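PDB 4HWV: pectate lyase/Amb allergen from Acidovorax citrulli, which probably cleaves pectate by calcium-dependent beta-elimination, degrading plant cell-wall pectin. Local coordinates for residues Y45-R50 and G85-N90; N295-H300 and H327-Q332; F424-T429 and A436-A441. One frame throughout, in Å; residues are numbered along the deposited sequence. Where two conformers were deposited one is given.

Overall arrangement
The three contacts follow one another along the chain, and none encloses or crosses another. Interaction 1 comes first: it closes the excursion through helix 50-57 and strand 79-83, joining the start of that helix to strand 86-88 near the N-terminal end of the right-handed parallel beta-helix. Interaction 2 closes a single coil, bringing strand 296-300 beside strand 330-332; its centre lies about 23 Å from that of interaction 1. Interaction 3 closes the short link from strand 423-427 to helix 438-445. Its centre is about 20 Å from that of interaction 2 and about 42 Å from that of interaction 1, across the middle of the chain, so the series samples the beta-helix lengthwise.

Interaction 1 (Y45-R50 and G85-N90); sequences YTVANR and GTIDLN
Thr-86 meets Ala-48 through the backbone alone: their carbonyl oxygens, Thr-86 O and Ala-48 O, stand 3.5 Å apart, and as two acceptors they do not bond to each other. Ile-87 has the largest share of the buried surface, and its two branches divide the work. CG1 is set anti to the carbonyl carbon (chi1 -63°) and lies 3.6 Å from Asn-49 N, a backbone nitrogen that the contact buries and that has no polar partner in the model. At the end of this branch CD1 touches Val-47 CG2 at 3.8 Å, an apolar meeting at a slant. The other branch, CG2, rests 3.7 Å from Arg-50 N. Asp-88 contributes its carbonyl instead of its side chain: a water accepts from Arg-50 N at 2.8 Å and donates to Asp-88 O at 2.8 Å, bridging the two backbones where they do not bond directly. Its carboxylate turns to its own segment, OD1 receiving Asn-90 N from above the carboxylate plane (54° out of it) in an Asx turn, and the same oxygen also bonds His-180. Leu-89 is crossed at about a right angle by Arg-50, whose chain is extended from CG to NE. That course puts Arg-50 CD 3.4 Å from Leu-89 O and Arg-50 CG 4.2 Å from Leu-89 CD2, while NH2 goes on to the carbonyls of Gly-68 and Val-158. In the fold, Asn-49 is the N-cap of helix 50-57, its OD1 accepting from Glu-52 N. Leu-89 touches Leu-53 of that helix and Ile-178 of strand 177-179, while Val-47 packs on strand 79-83, so the helix start is seated against the first coils of the beta-helix.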
ATOM      1  N   TYR A  45     -20.155  17.359  16.278  1.00  4.66           N
ATOM      2  CA  TYR A  45     -19.139  16.553  16.948  1.00  4.25           C
ATOM      3  C   TYR A  45     -17.829  16.534  16.172  1.00  4.62           C
ATOM      4  O   TYR A  45     -17.820  16.639  14.935  1.00  5.96           O
ATOM      5  CB  TYR A  45     -19.593  15.097  17.020  1.00  4.51           C
ATOM      6  CG  TYR A  45     -21.003  14.819  17.504  1.00  4.67           C
ATOM      7  CD1 TYR A  45     -21.253  14.499  18.829  1.00  5.27           C
ATOM      8  CD2 TYR A  45     -22.082  14.805  16.615  1.00  4.86           C
ATOM      9  CE1 TYR A  45     -22.539  14.185  19.265  1.00  6.02           C
ATOM     10  CE2 TYR A  45     -23.366  14.484  17.031  1.00  5.21           C
ATOM     11  CZ  TYR A  45     -23.576  14.180  18.359  1.00  5.77           C
ATOM     12  OH  TYR A  45     -24.835  13.836  18.767  1.00  6.79           O
ATOM     13  N   THR A  46     -16.724  16.368  16.890  1.00  4.94           N
ATOM     14  CA  THR A  46     -15.432  16.072  16.269  1.00  5.38           C
ATOM     15  C   THR A  46     -15.015  14.694  16.783  1.00  4.91           C
ATOM     16  O   THR A  46     -14.948  14.477  17.994  1.00  6.33           O
ATOM     17  CB  THR A  46     -14.373  17.116  16.623  1.00  6.52           C
ATOM     18  OG1 THR A  46     -14.835  18.396  16.216  1.00  9.62           O
ATOM     19  CG2 THR A  46     -13.049  16.810  15.925  1.00  6.34           C
ATOM     20  N   VAL A  47     -14.767  13.759  15.858  1.00  4.24           N
ATOM     21  CA  VAL A  47     -14.492  12.376  16.228  1.00  4.02           C
ATOM     22  C   VAL A  47     -13.161  11.887  15.652  1.00  4.25           C
ATOM     23  O   VAL A  47     -12.752  12.288  14.559  1.00  4.97           O
ATOM     24  CB  VAL A  47     -15.656  11.451  15.756  1.00  4.06           C
ATOM     25  CG1 VAL A  47     -16.973  11.926  16.368  1.00  5.36           C
ATOM     26  CG2 VAL A  47     -15.777  11.397  14.246  1.00  4.75           C
ATOM     27  N   ALA A  48     -12.504  11.006  16.400  1.00  4.26           N
ATOM     28  CA  ALA A  48     -11.135  10.592  16.085  1.00  4.91           C
ATOM     29  C   ALA A  48     -10.937   9.075  16.175  1.00  5.06           C
ATOM     30  O   ALA A  48      -9.822   8.576  15.988  1.00  6.66           O
ATOM     31  CB  ALA A  48     -10.126  11.317  16.994  1.00  5.85           C
ATOM     32  N   ASN A  49     -12.010   8.333  16.453  1.00  4.00           N
ATOM     33  CA  ASN A  49     -11.922   6.875  16.509  1.00  4.01           C
ATOM     34  C   ASN A  49     -13.297   6.272  16.295  1.00  3.46           C
ATOM     35  O   ASN A  49     -14.316   6.998  16.231  1.00  3.96           O
ATOM     36  CB  ASN A  49     -11.280   6.403  17.837  1.00  4.70           C
ATOM     37  CG  ASN A  49     -12.138   6.728  19.052  1.00  5.06           C
ATOM     38  OD1 ASN A  49     -13.284   6.303  19.130  1.00  4.70           O
ATOM     39  ND2 ASN A  49     -11.566   7.452  20.024  1.00  5.78           N
ATOM     40  N   ARG A  50     -13.339   4.950  16.169  1.00  3.62           N
ATOM     41  CA  ARG A  50     -14.560   4.254  15.817  1.00  3.86           C
ATOM     42  C   ARG A  50     -15.665   4.438  16.863  1.00  3.36           C
ATOM     43  O   ARG A  50     -16.843   4.599  16.519  1.00  3.96           O
ATOM     44  CB  ARG A  50     -14.251   2.772  15.623  1.00  3.97           C
ATOM     45  CG  ARG A  50     -15.468   1.904  15.239  1.00  3.80           C
ATOM     46  CD  ARG A  50     -15.077   0.429  15.001  1.00  4.18           C
ATOM     47  NE  ARG A  50     -16.239  -0.374  14.638  1.00  3.75           N
ATOM     48  CZ  ARG A  50     -17.121  -0.843  15.525  1.00  3.56           C
ATOM     49  NH1 ARG A  50     -16.955  -0.599  16.832  1.00  4.81           N
ATOM     50  NH2 ARG A  50     -18.179  -1.540  15.102  1.00  4.58           N
ATOM     51  N   GLY A  85      -8.238  13.435  11.881  1.00  5.55           N
ATOM     52  CA  GLY A  85      -7.226  12.410  11.684  1.00  4.53           C
ATOM     53  C   GLY A  85      -7.792  11.117  11.120  1.00  4.26           C
ATOM     54  O   GLY A  85      -8.730  11.126  10.300  1.00  4.76           O
ATOM     55  N   THR A  86      -7.205  10.004  11.543  1.00  4.78           N
ATOM     56  CA  THR A  86      -7.526   8.702  10.974  1.00  5.28           C
ATOM     57  C   THR A  86      -8.408   7.865  11.894  1.00  5.44           C
ATOM     58  O   THR A  86      -8.086   7.673  13.063  1.00  7.26           O
ATOM     59  CB  THR A  86      -6.252   7.902  10.711  1.00  6.32           C
ATOM     60  OG1 THR A  86      -5.495   8.549   9.681  1.00  7.31           O
ATOM     61  CG2 THR A  86      -6.595   6.461  10.301  1.00  7.45           C
ATOM     62  N   ILE A  87      -9.508   7.348  11.347  1.00  4.89           N
ATOM     63  CA  ILE A  87     -10.380   6.427  12.060  1.00  4.18           C
ATOM     64  C   ILE A  87     -10.284   5.046  11.416  1.00  4.16           C
ATOM     65  O   ILE A  87     -10.666   4.864  10.263  1.00  5.23           O
ATOM     66  CB  ILE A  87     -11.836   6.929  12.062  1.00  5.36           C
ATOM     67  CG1 ILE A  87     -11.889   8.267  12.807  1.00  6.36           C
ATOM     68  CG2 ILE A  87     -12.769   5.875  12.682  1.00  6.42           C
ATOM     69  CD1 ILE A  87     -13.266   8.865  12.954  1.00  7.17           C
ATOM     70  N   ASP A  88      -9.763   4.090  12.172  1.00  3.69           N
ATOM     71  CA  ASP A  88      -9.671   2.706  11.738  1.00  3.90           C
ATOM     72  C   ASP A  88     -10.951   2.012  12.178  1.00  4.13           C
ATOM     73  O   ASP A  88     -11.252   1.921  13.372  1.00  4.21           O
ATOM     74  CB  ASP A  88      -8.466   2.058  12.429  1.00  3.78           C
ATOM     75  CG  ASP A  88      -8.163   0.648  11.923  1.00  5.04           C
ATOM     76  OD1 ASP A  88      -8.902   0.131  11.058  1.00  4.94           O
ATOM     77  OD2 ASP A  88      -7.190   0.056  12.427  1.00  7.10           O
ATOM     78  N   LEU A  89     -11.702   1.494  11.209  1.00  3.43           N
ATOM     79  CA  LEU A  89     -12.957   0.816  11.521  1.00  3.79           C
ATOM     80  C   LEU A  89     -12.796  -0.652  11.896  1.00  3.89           C
ATOM     81  O   LEU A  89     -13.734  -1.241  12.422  1.00  4.36           O
ATOM     82  CB  LEU A  89     -13.959   0.945  10.365  1.00  4.26           C
ATOM     83  CG  LEU A  89     -14.398   2.381  10.044  1.00  4.46           C
ATOM     84  CD1 LEU A  89     -15.331   2.371   8.844  1.00  4.51           C
ATOM     85  CD2 LEU A  89     -15.049   3.056  11.273  1.00  5.34           C
ATOM     86  N   ASN A  90     -11.631  -1.251  11.614  1.00  3.53           N
ATOM     87  CA  ASN A  90     -11.419  -2.680  11.891  1.00  4.01           C
ATOM     88  C   ASN A  90     -10.807  -2.838  13.276  1.00  4.15           C
ATOM     89  O   ASN A  90      -9.697  -3.365  13.435  1.00  5.07           O
ATOM     90  CB  ASN A  90     -10.560  -3.319  10.794  1.00  4.42           C
ATOM     91  CG  ASN A  90     -10.512  -4.833  10.894  1.00  4.73           C
ATOM     92  OD1 ASN A  90     -11.536  -5.488  11.056  1.00  5.57           O
ATOM     93  ND2 ASN A  90      -9.320  -5.388  10.802  1.00  5.24           N
TER
HETATM   94  O   HOH W   1     -10.895   3.705  15.507  1.00  5.83           O

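Interaction 2 (N295-H300 and H327-Q332)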
ATOM      1  N   ASN A 295     -14.530  13.865  -6.709  1.00  3.42           N
ATOM      2  CA  ASN A 295     -13.784  12.872  -5.920  1.00  3.39           C
ATOM      3  C   ASN A 295     -12.600  12.330  -6.707  1.00  3.28           C
ATOM      4  O   ASN A 295     -12.571  12.416  -7.934  1.00  4.13           O
ATOM      5  CB  ASN A 295     -14.668  11.673  -5.537  1.00  3.47           C
ATOM      6  CG  ASN A 295     -15.907  12.068  -4.774  1.00  3.61           C
ATOM      7  OD1 ASN A 295     -15.844  12.373  -3.580  1.00  3.90           O
ATOM      8  ND2 ASN A 295     -17.047  12.036  -5.442  1.00  3.36           N
ATOM      9  N   HIS A 296     -11.626  11.778  -5.988  1.00  3.73           N
ATOM     10  CA  HIS A 296     -10.519  11.046  -6.586  1.00  4.13           C
ATOM     11  C   HIS A 296     -10.669   9.574  -6.201  1.00  3.93           C
ATOM     12  O   HIS A 296     -10.518   9.225  -5.038  1.00  4.77           O
ATOM     13  CB  HIS A 296      -9.197  11.596  -6.050  1.00  4.50           C
ATOM     14  CG  HIS A 296      -7.984  10.945  -6.638  1.00  4.61           C
ATOM     15  ND1 HIS A 296      -6.738  11.082  -6.067  1.00  5.15           N
ATOM     16  CD2 HIS A 296      -7.813  10.178  -7.745  1.00  5.12           C
ATOM     17  CE1 HIS A 296      -5.847  10.444  -6.805  1.00  5.08           C
ATOM     18  NE2 HIS A 296      -6.473   9.886  -7.829  1.00  5.81           N
ATOM     19  N   PHE A 297     -10.994   8.731  -7.177  1.00  3.63           N
ATOM     20  CA  PHE A 297     -11.107   7.293  -6.961  1.00  3.60           C
ATOM     21  C   PHE A 297      -9.910   6.646  -7.616  1.00  4.04           C
ATOM     22  O   PHE A 297      -9.674   6.877  -8.796  1.00  5.82           O
ATOM     23  CB  PHE A 297     -12.354   6.724  -7.653  1.00  4.37           C
ATOM     24  CG  PHE A 297     -13.659   7.340  -7.213  1.00  4.29           C
ATOM     25  CD1 PHE A 297     -14.335   6.864  -6.095  1.00  4.78           C
ATOM     26  CD2 PHE A 297     -14.233   8.382  -7.932  1.00  4.83           C
ATOM     27  CE1 PHE A 297     -15.552   7.415  -5.702  1.00  5.36           C
ATOM     28  CE2 PHE A 297     -15.460   8.939  -7.544  1.00  4.99           C
ATOM     29  CZ  PHE A 297     -16.117   8.450  -6.430  1.00  4.65           C
ATOM     30  N   HIS A 298      -9.152   5.840  -6.884  1.00  3.65           N
ATOM     31  CA  HIS A 298      -7.963   5.249  -7.500  1.00  4.62           C
ATOM     32  C   HIS A 298      -7.623   3.888  -6.954  1.00  4.48           C
ATOM     33  O   HIS A 298      -7.895   3.592  -5.794  1.00  5.58           O
ATOM     34  CB  HIS A 298      -6.745   6.203  -7.446  1.00  5.37           C
ATOM     35  CG  HIS A 298      -6.199   6.472  -6.066  1.00  5.05           C
ATOM     36  ND1 HIS A 298      -5.187   5.718  -5.503  1.00  5.56           N
ATOM     37  CD2 HIS A 298      -6.476   7.455  -5.168  1.00  6.30           C
ATOM     38  CE1 HIS A 298      -4.876   6.215  -4.318  1.00  6.41           C
ATOM     39  NE2 HIS A 298      -5.650   7.264  -4.087  1.00  6.48           N
ATOM     40  N   ASP A 299      -7.037   3.050  -7.806  1.00  3.82           N
ATOM     41  CA  ASP A 299      -6.421   1.794  -7.370  1.00  3.86           C
ATOM     42  C   ASP A 299      -7.437   0.835  -6.749  1.00  3.52           C
ATOM     43  O   ASP A 299      -7.461   0.577  -5.542  1.00  4.31           O
ATOM     44  CB  ASP A 299      -5.236   2.068  -6.444  1.00  4.47           C
ATOM     45  CG  ASP A 299      -4.105   2.754  -7.179  1.00  6.77           C
ATOM     46  OD1 ASP A 299      -3.502   2.111  -8.058  1.00  9.02           O
ATOM     47  OD2 ASP A 299      -3.864   3.938  -6.942  1.00  7.86           O
ATOM     48  N   HIS A 300      -8.257   0.271  -7.625  1.00  3.85           N
ATOM     49  CA  HIS A 300      -9.324  -0.611  -7.198  1.00  3.56           C
ATOM     50  C   HIS A 300      -9.858  -1.335  -8.420  1.00  4.47           C
ATOM     51  O   HIS A 300      -9.761  -0.813  -9.548  1.00  4.63           O
ATOM     52  CB  HIS A 300     -10.425   0.220  -6.530  1.00  3.82           C
ATOM     53  CG  HIS A 300     -11.578  -0.587  -6.043  1.00  3.45           C
ATOM     54  ND1 HIS A 300     -11.617  -1.139  -4.775  1.00  3.82           N
ATOM     55  CD2 HIS A 300     -12.743  -0.922  -6.644  1.00  3.71           C
ATOM     56  CE1 HIS A 300     -12.752  -1.797  -4.629  1.00  4.35           C
ATOM     57  NE2 HIS A 300     -13.458  -1.670  -5.740  1.00  3.81           N
ATOM     58  N   HIS A 327     -19.858  13.509 -11.575  1.00  3.25           N
ATOM     59  CA  HIS A 327     -19.187  14.556 -12.329  1.00  3.69           C
ATOM     60  C   HIS A 327     -17.952  15.089 -11.627  1.00  3.57           C
ATOM     61  O   HIS A 327     -17.895  15.149 -10.395  1.00  3.96           O
ATOM     62  CB  HIS A 327     -20.143  15.707 -12.739  1.00  4.37           C
ATOM     63  CG  HIS A 327     -20.571  16.608 -11.625  1.00  4.69           C
ATOM     64  ND1 HIS A 327     -19.835  17.705 -11.231  1.00  5.07           N
ATOM     65  CD2 HIS A 327     -21.688  16.610 -10.862  1.00  5.01           C
ATOM     66  CE1 HIS A 327     -20.485  18.348 -10.271  1.00  5.50           C
ATOM     67  NE2 HIS A 327     -21.611  17.700 -10.024  1.00  5.65           N
ATOM     68  N   GLY A 328     -16.966  15.475 -12.433  1.00  3.63           N
ATOM     69  CA  GLY A 328     -15.758  16.086 -11.917  1.00  3.81           C
ATOM     70  C   GLY A 328     -14.837  15.122 -11.204  1.00  3.65           C
ATOM     71  O   GLY A 328     -13.927  15.537 -10.491  1.00  4.13           O
ATOM     72  N   ASN A 329     -15.057  13.820 -11.383  1.00  3.35           N
ATOM     73  CA  ASN A 329     -14.238  12.843 -10.678  1.00  3.95           C
ATOM     74  C   ASN A 329     -13.014  12.441 -11.477  1.00  4.12           C
ATOM     75  O   ASN A 329     -13.019  12.485 -12.718  1.00  4.92           O
ATOM     76  CB  ASN A 329     -15.054  11.583 -10.356  1.00  4.83           C
ATOM     77  CG  ASN A 329     -16.305  11.887  -9.542  1.00  3.78           C
ATOM     78  OD1 ASN A 329     -16.224  12.241  -8.368  1.00  4.27           O
ATOM     79  ND2 ASN A 329     -17.471  11.750 -10.168  1.00  3.89           N
ATOM     80  N   HIS A 330     -11.974  12.043 -10.747  1.00  3.81           N
ATOM     81  CA  HIS A 330     -10.797  11.407 -11.317  1.00  4.23           C
ATOM     82  C   HIS A 330     -10.953   9.908 -11.059  1.00  4.37           C
ATOM     83  O   HIS A 330     -10.976   9.476  -9.909  1.00  5.30           O
ATOM     84  CB  HIS A 330      -9.549  11.955 -10.631  1.00  4.30           C
ATOM     85  CG  HIS A 330      -8.261  11.609 -11.315  1.00  4.18           C
ATOM     86  ND1 HIS A 330      -7.045  11.972 -10.780  1.00  5.48           N
ATOM     87  CD2 HIS A 330      -7.990  10.994 -12.496  1.00  4.46           C
ATOM     88  CE1 HIS A 330      -6.075  11.570 -11.585  1.00  6.00           C
ATOM     89  NE2 HIS A 330      -6.620  10.970 -12.631  1.00  5.16           N
ATOM     90  N   PHE A 331     -11.100   9.134 -12.141  1.00  3.78           N
ATOM     91  CA  PHE A 331     -11.230   7.680 -12.081  1.00  3.89           C
ATOM     92  C   PHE A 331      -9.879   7.117 -12.528  1.00  4.24           C
ATOM     93  O   PHE A 331      -9.645   6.938 -13.728  1.00  4.85           O
ATOM     94  CB  PHE A 331     -12.313   7.201 -13.053  1.00  4.13           C
ATOM     95  CG  PHE A 331     -13.723   7.686 -12.743  1.00  4.46           C
ATOM     96  CD1 PHE A 331     -14.288   7.582 -11.460  1.00  4.73           C
ATOM     97  CD2 PHE A 331     -14.504   8.187 -13.766  1.00  4.65           C
ATOM     98  CE1 PHE A 331     -15.600   7.994 -11.236  1.00  5.30           C
ATOM     99  CE2 PHE A 331     -15.825   8.594 -13.552  1.00  4.92           C
ATOM    100  CZ  PHE A 331     -16.380   8.476 -12.295  1.00  4.88           C
ATOM    101  N   GLN A 332      -8.985   6.860 -11.576  1.00  3.90           N
ATOM    102  CA  GLN A 332      -7.591   6.538 -11.887  1.00  4.73           C
ATOM    103  C   GLN A 332      -7.241   5.119 -11.470  1.00  4.82           C
ATOM    104  O   GLN A 332      -7.518   4.720 -10.343  1.00  5.53           O
ATOM    105  CB  GLN A 332      -6.670   7.535 -11.174  1.00  5.54           C
ATOM    106  CG  GLN A 332      -5.192   7.311 -11.452  1.00  6.31           C
ATOM    107  CD  GLN A 332      -4.300   8.320 -10.767  1.00  7.56           C
ATOM    108  OE1 GLN A 332      -4.672   8.923  -9.768  1.00  9.15           O
ATOM    109  NE2 GLN A 332      -3.095   8.484 -11.288  1.00  9.41           N
TER
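Asn-329 and Asn-295 lie side by side one coil apart, their amide planes only 6° from parallel. From its base outwards, Asn-329 first sets CB 3.6 Å from Asn-295 O. CG comes next, 3.7 Å from Phe-297 CE2, at the rim of that ring. At the tip OD1 takes two bonds, from Asn-295 N at 2.9 Å and from Asn-295 ND2 at 3.0 Å, the donors arriving from opposite faces of its amide plane; this double grip should restrict rotation of the amide. The other tip atom, ND2, donates to Leu-292 O. The pattern carries on to both sides, since Asn-295 OD1 accepts from Asn-242 N and Asn-351 OD1 from Asn-329 N.

Beyond the asparagines the strands run parallel, 10° apart, with Phe-297 N bonded to His-330 O and Gln-332 N to Phe-297 O. His-296 and His-330 point the same way with ring planes at 12°, but are slid so far, centroids 4.8 Å apart, that they barely overlap. His-296 NE2 instead donates to Gln-332 OE1 at 2.8 Å, in the planes of both groups; the extended Gln-332 chain brings the oxygen there. On the other face of the sheet Phe-297 CD2 touches Phe-331 CE1 at 3.6 Å, and Phe-297 also packs on Leu-280 and Leu-292 and meets the Phe-304 ring edge-to-face. Like residues aligned in register from coil to coil, with asparagines at the turn and phenylalanines inside, are a hallmark of the right-handed parallel beta-helix of pectate lyases.

Interaction 3 (F424-T429 and A436-A441)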
ATOM      1  N   PHE A 424     -28.385   4.344 -24.080  1.00  7.57           N
ATOM      2  CA  PHE A 424     -27.068   4.953 -23.915  1.00  7.34           C
ATOM      3  C   PHE A 424     -26.936   6.167 -24.821  1.00  8.15           C
ATOM      4  O   PHE A 424     -27.262   6.109 -26.010  1.00  9.95           O
ATOM      5  CB  PHE A 424     -25.966   3.926 -24.224  1.00  8.05           C
ATOM      6  CG  PHE A 424     -24.563   4.447 -23.996  1.00  8.31           C
ATOM      7  CD1 PHE A 424     -23.899   5.176 -24.981  1.00  9.08           C
ATOM      8  CD2 PHE A 424     -23.897   4.185 -22.809  1.00  8.81           C
ATOM      9  CE1 PHE A 424     -22.596   5.644 -24.762  1.00  9.44           C
ATOM     10  CE2 PHE A 424     -22.611   4.651 -22.587  1.00  9.80           C
ATOM     11  CZ  PHE A 424     -21.963   5.390 -23.562  1.00  9.97           C
ATOM     12  N   TYR A 425     -26.461   7.272 -24.254  1.00  7.05           N
ATOM     13  CA  TYR A 425     -26.165   8.484 -24.997  1.00  6.80           C
ATOM     14  C   TYR A 425     -24.764   8.929 -24.626  1.00  6.46           C
ATOM     15  O   TYR A 425     -24.397   8.917 -23.460  1.00  6.47           O
ATOM     16  CB  TYR A 425     -27.156   9.590 -24.626  1.00  7.32           C
ATOM     17  CG  TYR A 425     -26.816  10.949 -25.203  1.00  8.66           C
ATOM     18  CD1 TYR A 425     -25.993  11.840 -24.511  1.00  9.11           C
ATOM     19  CD2 TYR A 425     -27.341  11.358 -26.424  1.00 10.60           C
ATOM     20  CE1 TYR A 425     -25.678  13.088 -25.030  1.00  9.81           C
ATOM     21  CE2 TYR A 425     -27.042  12.609 -26.944  1.00 11.63           C
ATOM     22  CZ  TYR A 425     -26.210  13.471 -26.240  1.00 11.04           C
ATOM     23  OH  TYR A 425     -25.915  14.719 -26.756  1.00 12.90           O
ATOM     24  N   ASP A 426     -23.973   9.338 -25.610  1.00  6.65           N
ATOM     25  CA  ASP A 426     -22.770  10.106 -25.288  1.00  6.81           C
ATOM     26  C   ASP A 426     -22.516  11.237 -26.261  1.00  7.01           C
ATOM     27  O   ASP A 426     -22.901  11.184 -27.436  1.00  8.27           O
ATOM     28  CB  ASP A 426     -21.494   9.247 -25.118  1.00  7.54           C
ATOM     29  CG  ASP A 426     -20.837   8.862 -26.447  1.00  8.80           C
ATOM     30  OD1 ASP A 426     -21.543   8.334 -27.334  1.00  9.56           O
ATOM     31  OD2 ASP A 426     -19.600   9.060 -26.601  1.00  8.56           O
ATOM     32  N   SER A 427     -21.874  12.271 -25.734  1.00  6.68           N
ATOM     33  CA  SER A 427     -21.417  13.393 -26.529  0.63  7.03           C
ATOM     34  C   SER A 427     -20.108  13.885 -25.926  1.00  6.40           C
ATOM     35  O   SER A 427     -19.915  13.819 -24.706  1.00  6.83           O
ATOM     36  CB  SER A 427     -22.460  14.505 -26.497  0.63  8.79           C
ATOM     37  OG  SER A 427     -22.072  15.583 -27.317  0.63  9.36           O
ATOM     38  N   GLY A 428     -19.221  14.401 -26.761  1.00  6.77           N
ATOM     39  CA  GLY A 428     -18.002  15.005 -26.281  1.00  7.32           C
ATOM     40  C   GLY A 428     -16.988  14.089 -25.614  1.00  6.89           C
ATOM     41  O   GLY A 428     -16.079  14.581 -24.969  1.00  7.79           O
ATOM     42  N   THR A 429     -17.095  12.777 -25.798  1.00  5.83           N
ATOM     43  CA  THR A 429     -16.110  11.871 -25.221  1.00  6.39           C
ATOM     44  C   THR A 429     -14.776  12.048 -25.938  1.00  6.75           C
ATOM     45  O   THR A 429     -14.730  12.058 -27.179  1.00  7.41           O
ATOM     46  CB  THR A 429     -16.526  10.408 -25.383  1.00  6.69           C
ATOM     47  OG1 THR A 429     -17.816  10.227 -24.787  1.00  7.14           O
ATOM     48  CG2 THR A 429     -15.507   9.497 -24.691  1.00  7.59           C
ATOM     49  N   ALA A 436     -14.248  10.113 -29.368  1.00  8.32           N
ATOM     50  CA  ALA A 436     -14.599   8.694 -29.362  1.00  8.97           C
ATOM     51  C   ALA A 436     -16.111   8.558 -29.302  1.00  9.32           C
ATOM     52  O   ALA A 436     -16.755   9.109 -28.424  1.00  9.88           O
ATOM     53  CB  ALA A 436     -13.966   8.010 -28.163  1.00  9.75           C
ATOM     54  N   ASP A 437     -16.677   7.822 -30.243  1.00  9.95           N
ATOM     55  CA  ASP A 437     -18.116   7.597 -30.281  1.00  9.99           C
ATOM     56  C   ASP A 437     -18.463   6.364 -29.449  1.00  9.24           C
ATOM     57  O   ASP A 437     -18.454   5.243 -29.951  1.00  9.95           O
ATOM     58  CB  ASP A 437     -18.587   7.407 -31.735  1.00 11.74           C
ATOM     59  CG  ASP A 437     -20.101   7.315 -31.867  1.00 13.61           C
ATOM     60  OD1 ASP A 437     -20.793   7.140 -30.842  1.00 13.72           O
ATOM     61  OD2 ASP A 437     -20.592   7.434 -33.016  1.00 15.59           O
ATOM     62  N   LEU A 438     -18.782   6.558 -28.181  1.00  8.59           N
ATOM     63  CA  LEU A 438     -19.059   5.407 -27.322  1.00  8.09           C
ATOM     64  C   LEU A 438     -20.376   4.750 -27.688  1.00  8.65           C
ATOM     65  O   LEU A 438     -20.530   3.547 -27.534  1.00  8.93           O
ATOM     66  CB  LEU A 438     -19.087   5.802 -25.836  1.00  7.75           C
ATOM     67  CG  LEU A 438     -17.797   6.426 -25.287  1.00  7.53           C
ATOM     68  CD1 LEU A 438     -17.950   6.744 -23.801  1.00  7.82           C
ATOM     69  CD2 LEU A 438     -16.561   5.539 -25.526  1.00  8.38           C
ATOM     70  N   THR A 439     -21.335   5.543 -28.169  1.00  8.69           N
ATOM     71  CA  THR A 439     -22.639   4.990 -28.525  1.00  9.56           C
ATOM     72  C   THR A 439     -22.519   3.935 -29.632  1.00  9.70           C
ATOM     73  O   THR A 439     -23.158   2.891 -29.572  1.00  9.26           O
ATOM     74  CB  THR A 439     -23.623   6.099 -28.922  1.00 10.36           C
ATOM     75  OG1 THR A 439     -23.797   6.997 -27.821  1.00 10.77           O
ATOM     76  CG2 THR A 439     -24.969   5.510 -29.300  1.00 11.71           C
ATOM     77  N   ALA A 440     -21.677   4.199 -30.626  1.00 10.28           N
ATOM     78  CA  ALA A 440     -21.440   3.231 -31.690  1.00 10.94           C
ATOM     79  C   ALA A 440     -20.867   1.930 -31.126  1.00 10.61           C
ATOM     80  O   ALA A 440     -21.254   0.830 -31.546  1.00 10.92           O
ATOM     81  CB  ALA A 440     -20.528   3.823 -32.764  1.00 11.93           C
ATOM     82  N   ALA A 441     -19.955   2.048 -30.169  1.00  9.57           N
ATOM     83  CA  ALA A 441     -19.398   0.860 -29.528  1.00  9.43           C
ATOM     84  C   ALA A 441     -20.465   0.100 -28.752  1.00  8.70           C
ATOM     85  O   ALA A 441     -20.524  -1.127 -28.792  1.00  9.26           O
ATOM     86  CB  ALA A 441     -18.232   1.219 -28.628  1.00  9.69           C
TER
HETATM   87  O   HOH W   2     -25.540   9.016 -28.318  1.00 12.07           O
HETATM   88  O   HOH W   3     -21.982   9.454 -29.819  1.00 18.70           O
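Strand residue Asp-426 faces Thr-439 at the start of a helix, their CA atoms 6.1 Å apart, and the two touching backbones run in nearly opposite directions, 172° apart end to end. Near the turn between them Ala-436 N donates to Thr-429 O.

The Asp-426 carboxylate is the main polar link, accepting from N-H groups and hydroxyls. With chi1 at 81° its CG sits between the backbone N and carbonyl carbon, which sends both oxygens to the helix start. OD1 receives Thr-439 OG1 at 2.7 Å on its anti lone pair and Thr-439 N at 2.9 Å from above the carboxylate plane. OD2 also accepts two hydrogen bonds: Thr-429 OG1 donates to the anti lone pair of OD2, and Leu-438 N comes from above the plane at 3.1 Å. Two backbone N-H groups of the first helical turn are thus satisfied by a strand residue, while the N-cap, Asp-437, takes Ala-440 N. A negative group here probably interacts favourably with the helix dipole. The strand belongs to a late coil of the parallel beta-helix, paired with strand 376-387, and the chain leaves it through a short antiparallel excursion, 430-431 with 434-435, before helix 438-445.

Phe-424 presents its ring edge to Thr-439 OG1, 3.4 Å from CD1, and its CE1 lies 3.7 Å from Leu-438 CB. Leu-438 crosses Thr-429 at about a right angle, CD1 3.8 Å from Thr-429 CG2, and both Phe-424 and Leu-438 also pack on Ala-399 of strand 399-401. A water accepts from Asp-426 N and donates to Thr-439 OG1.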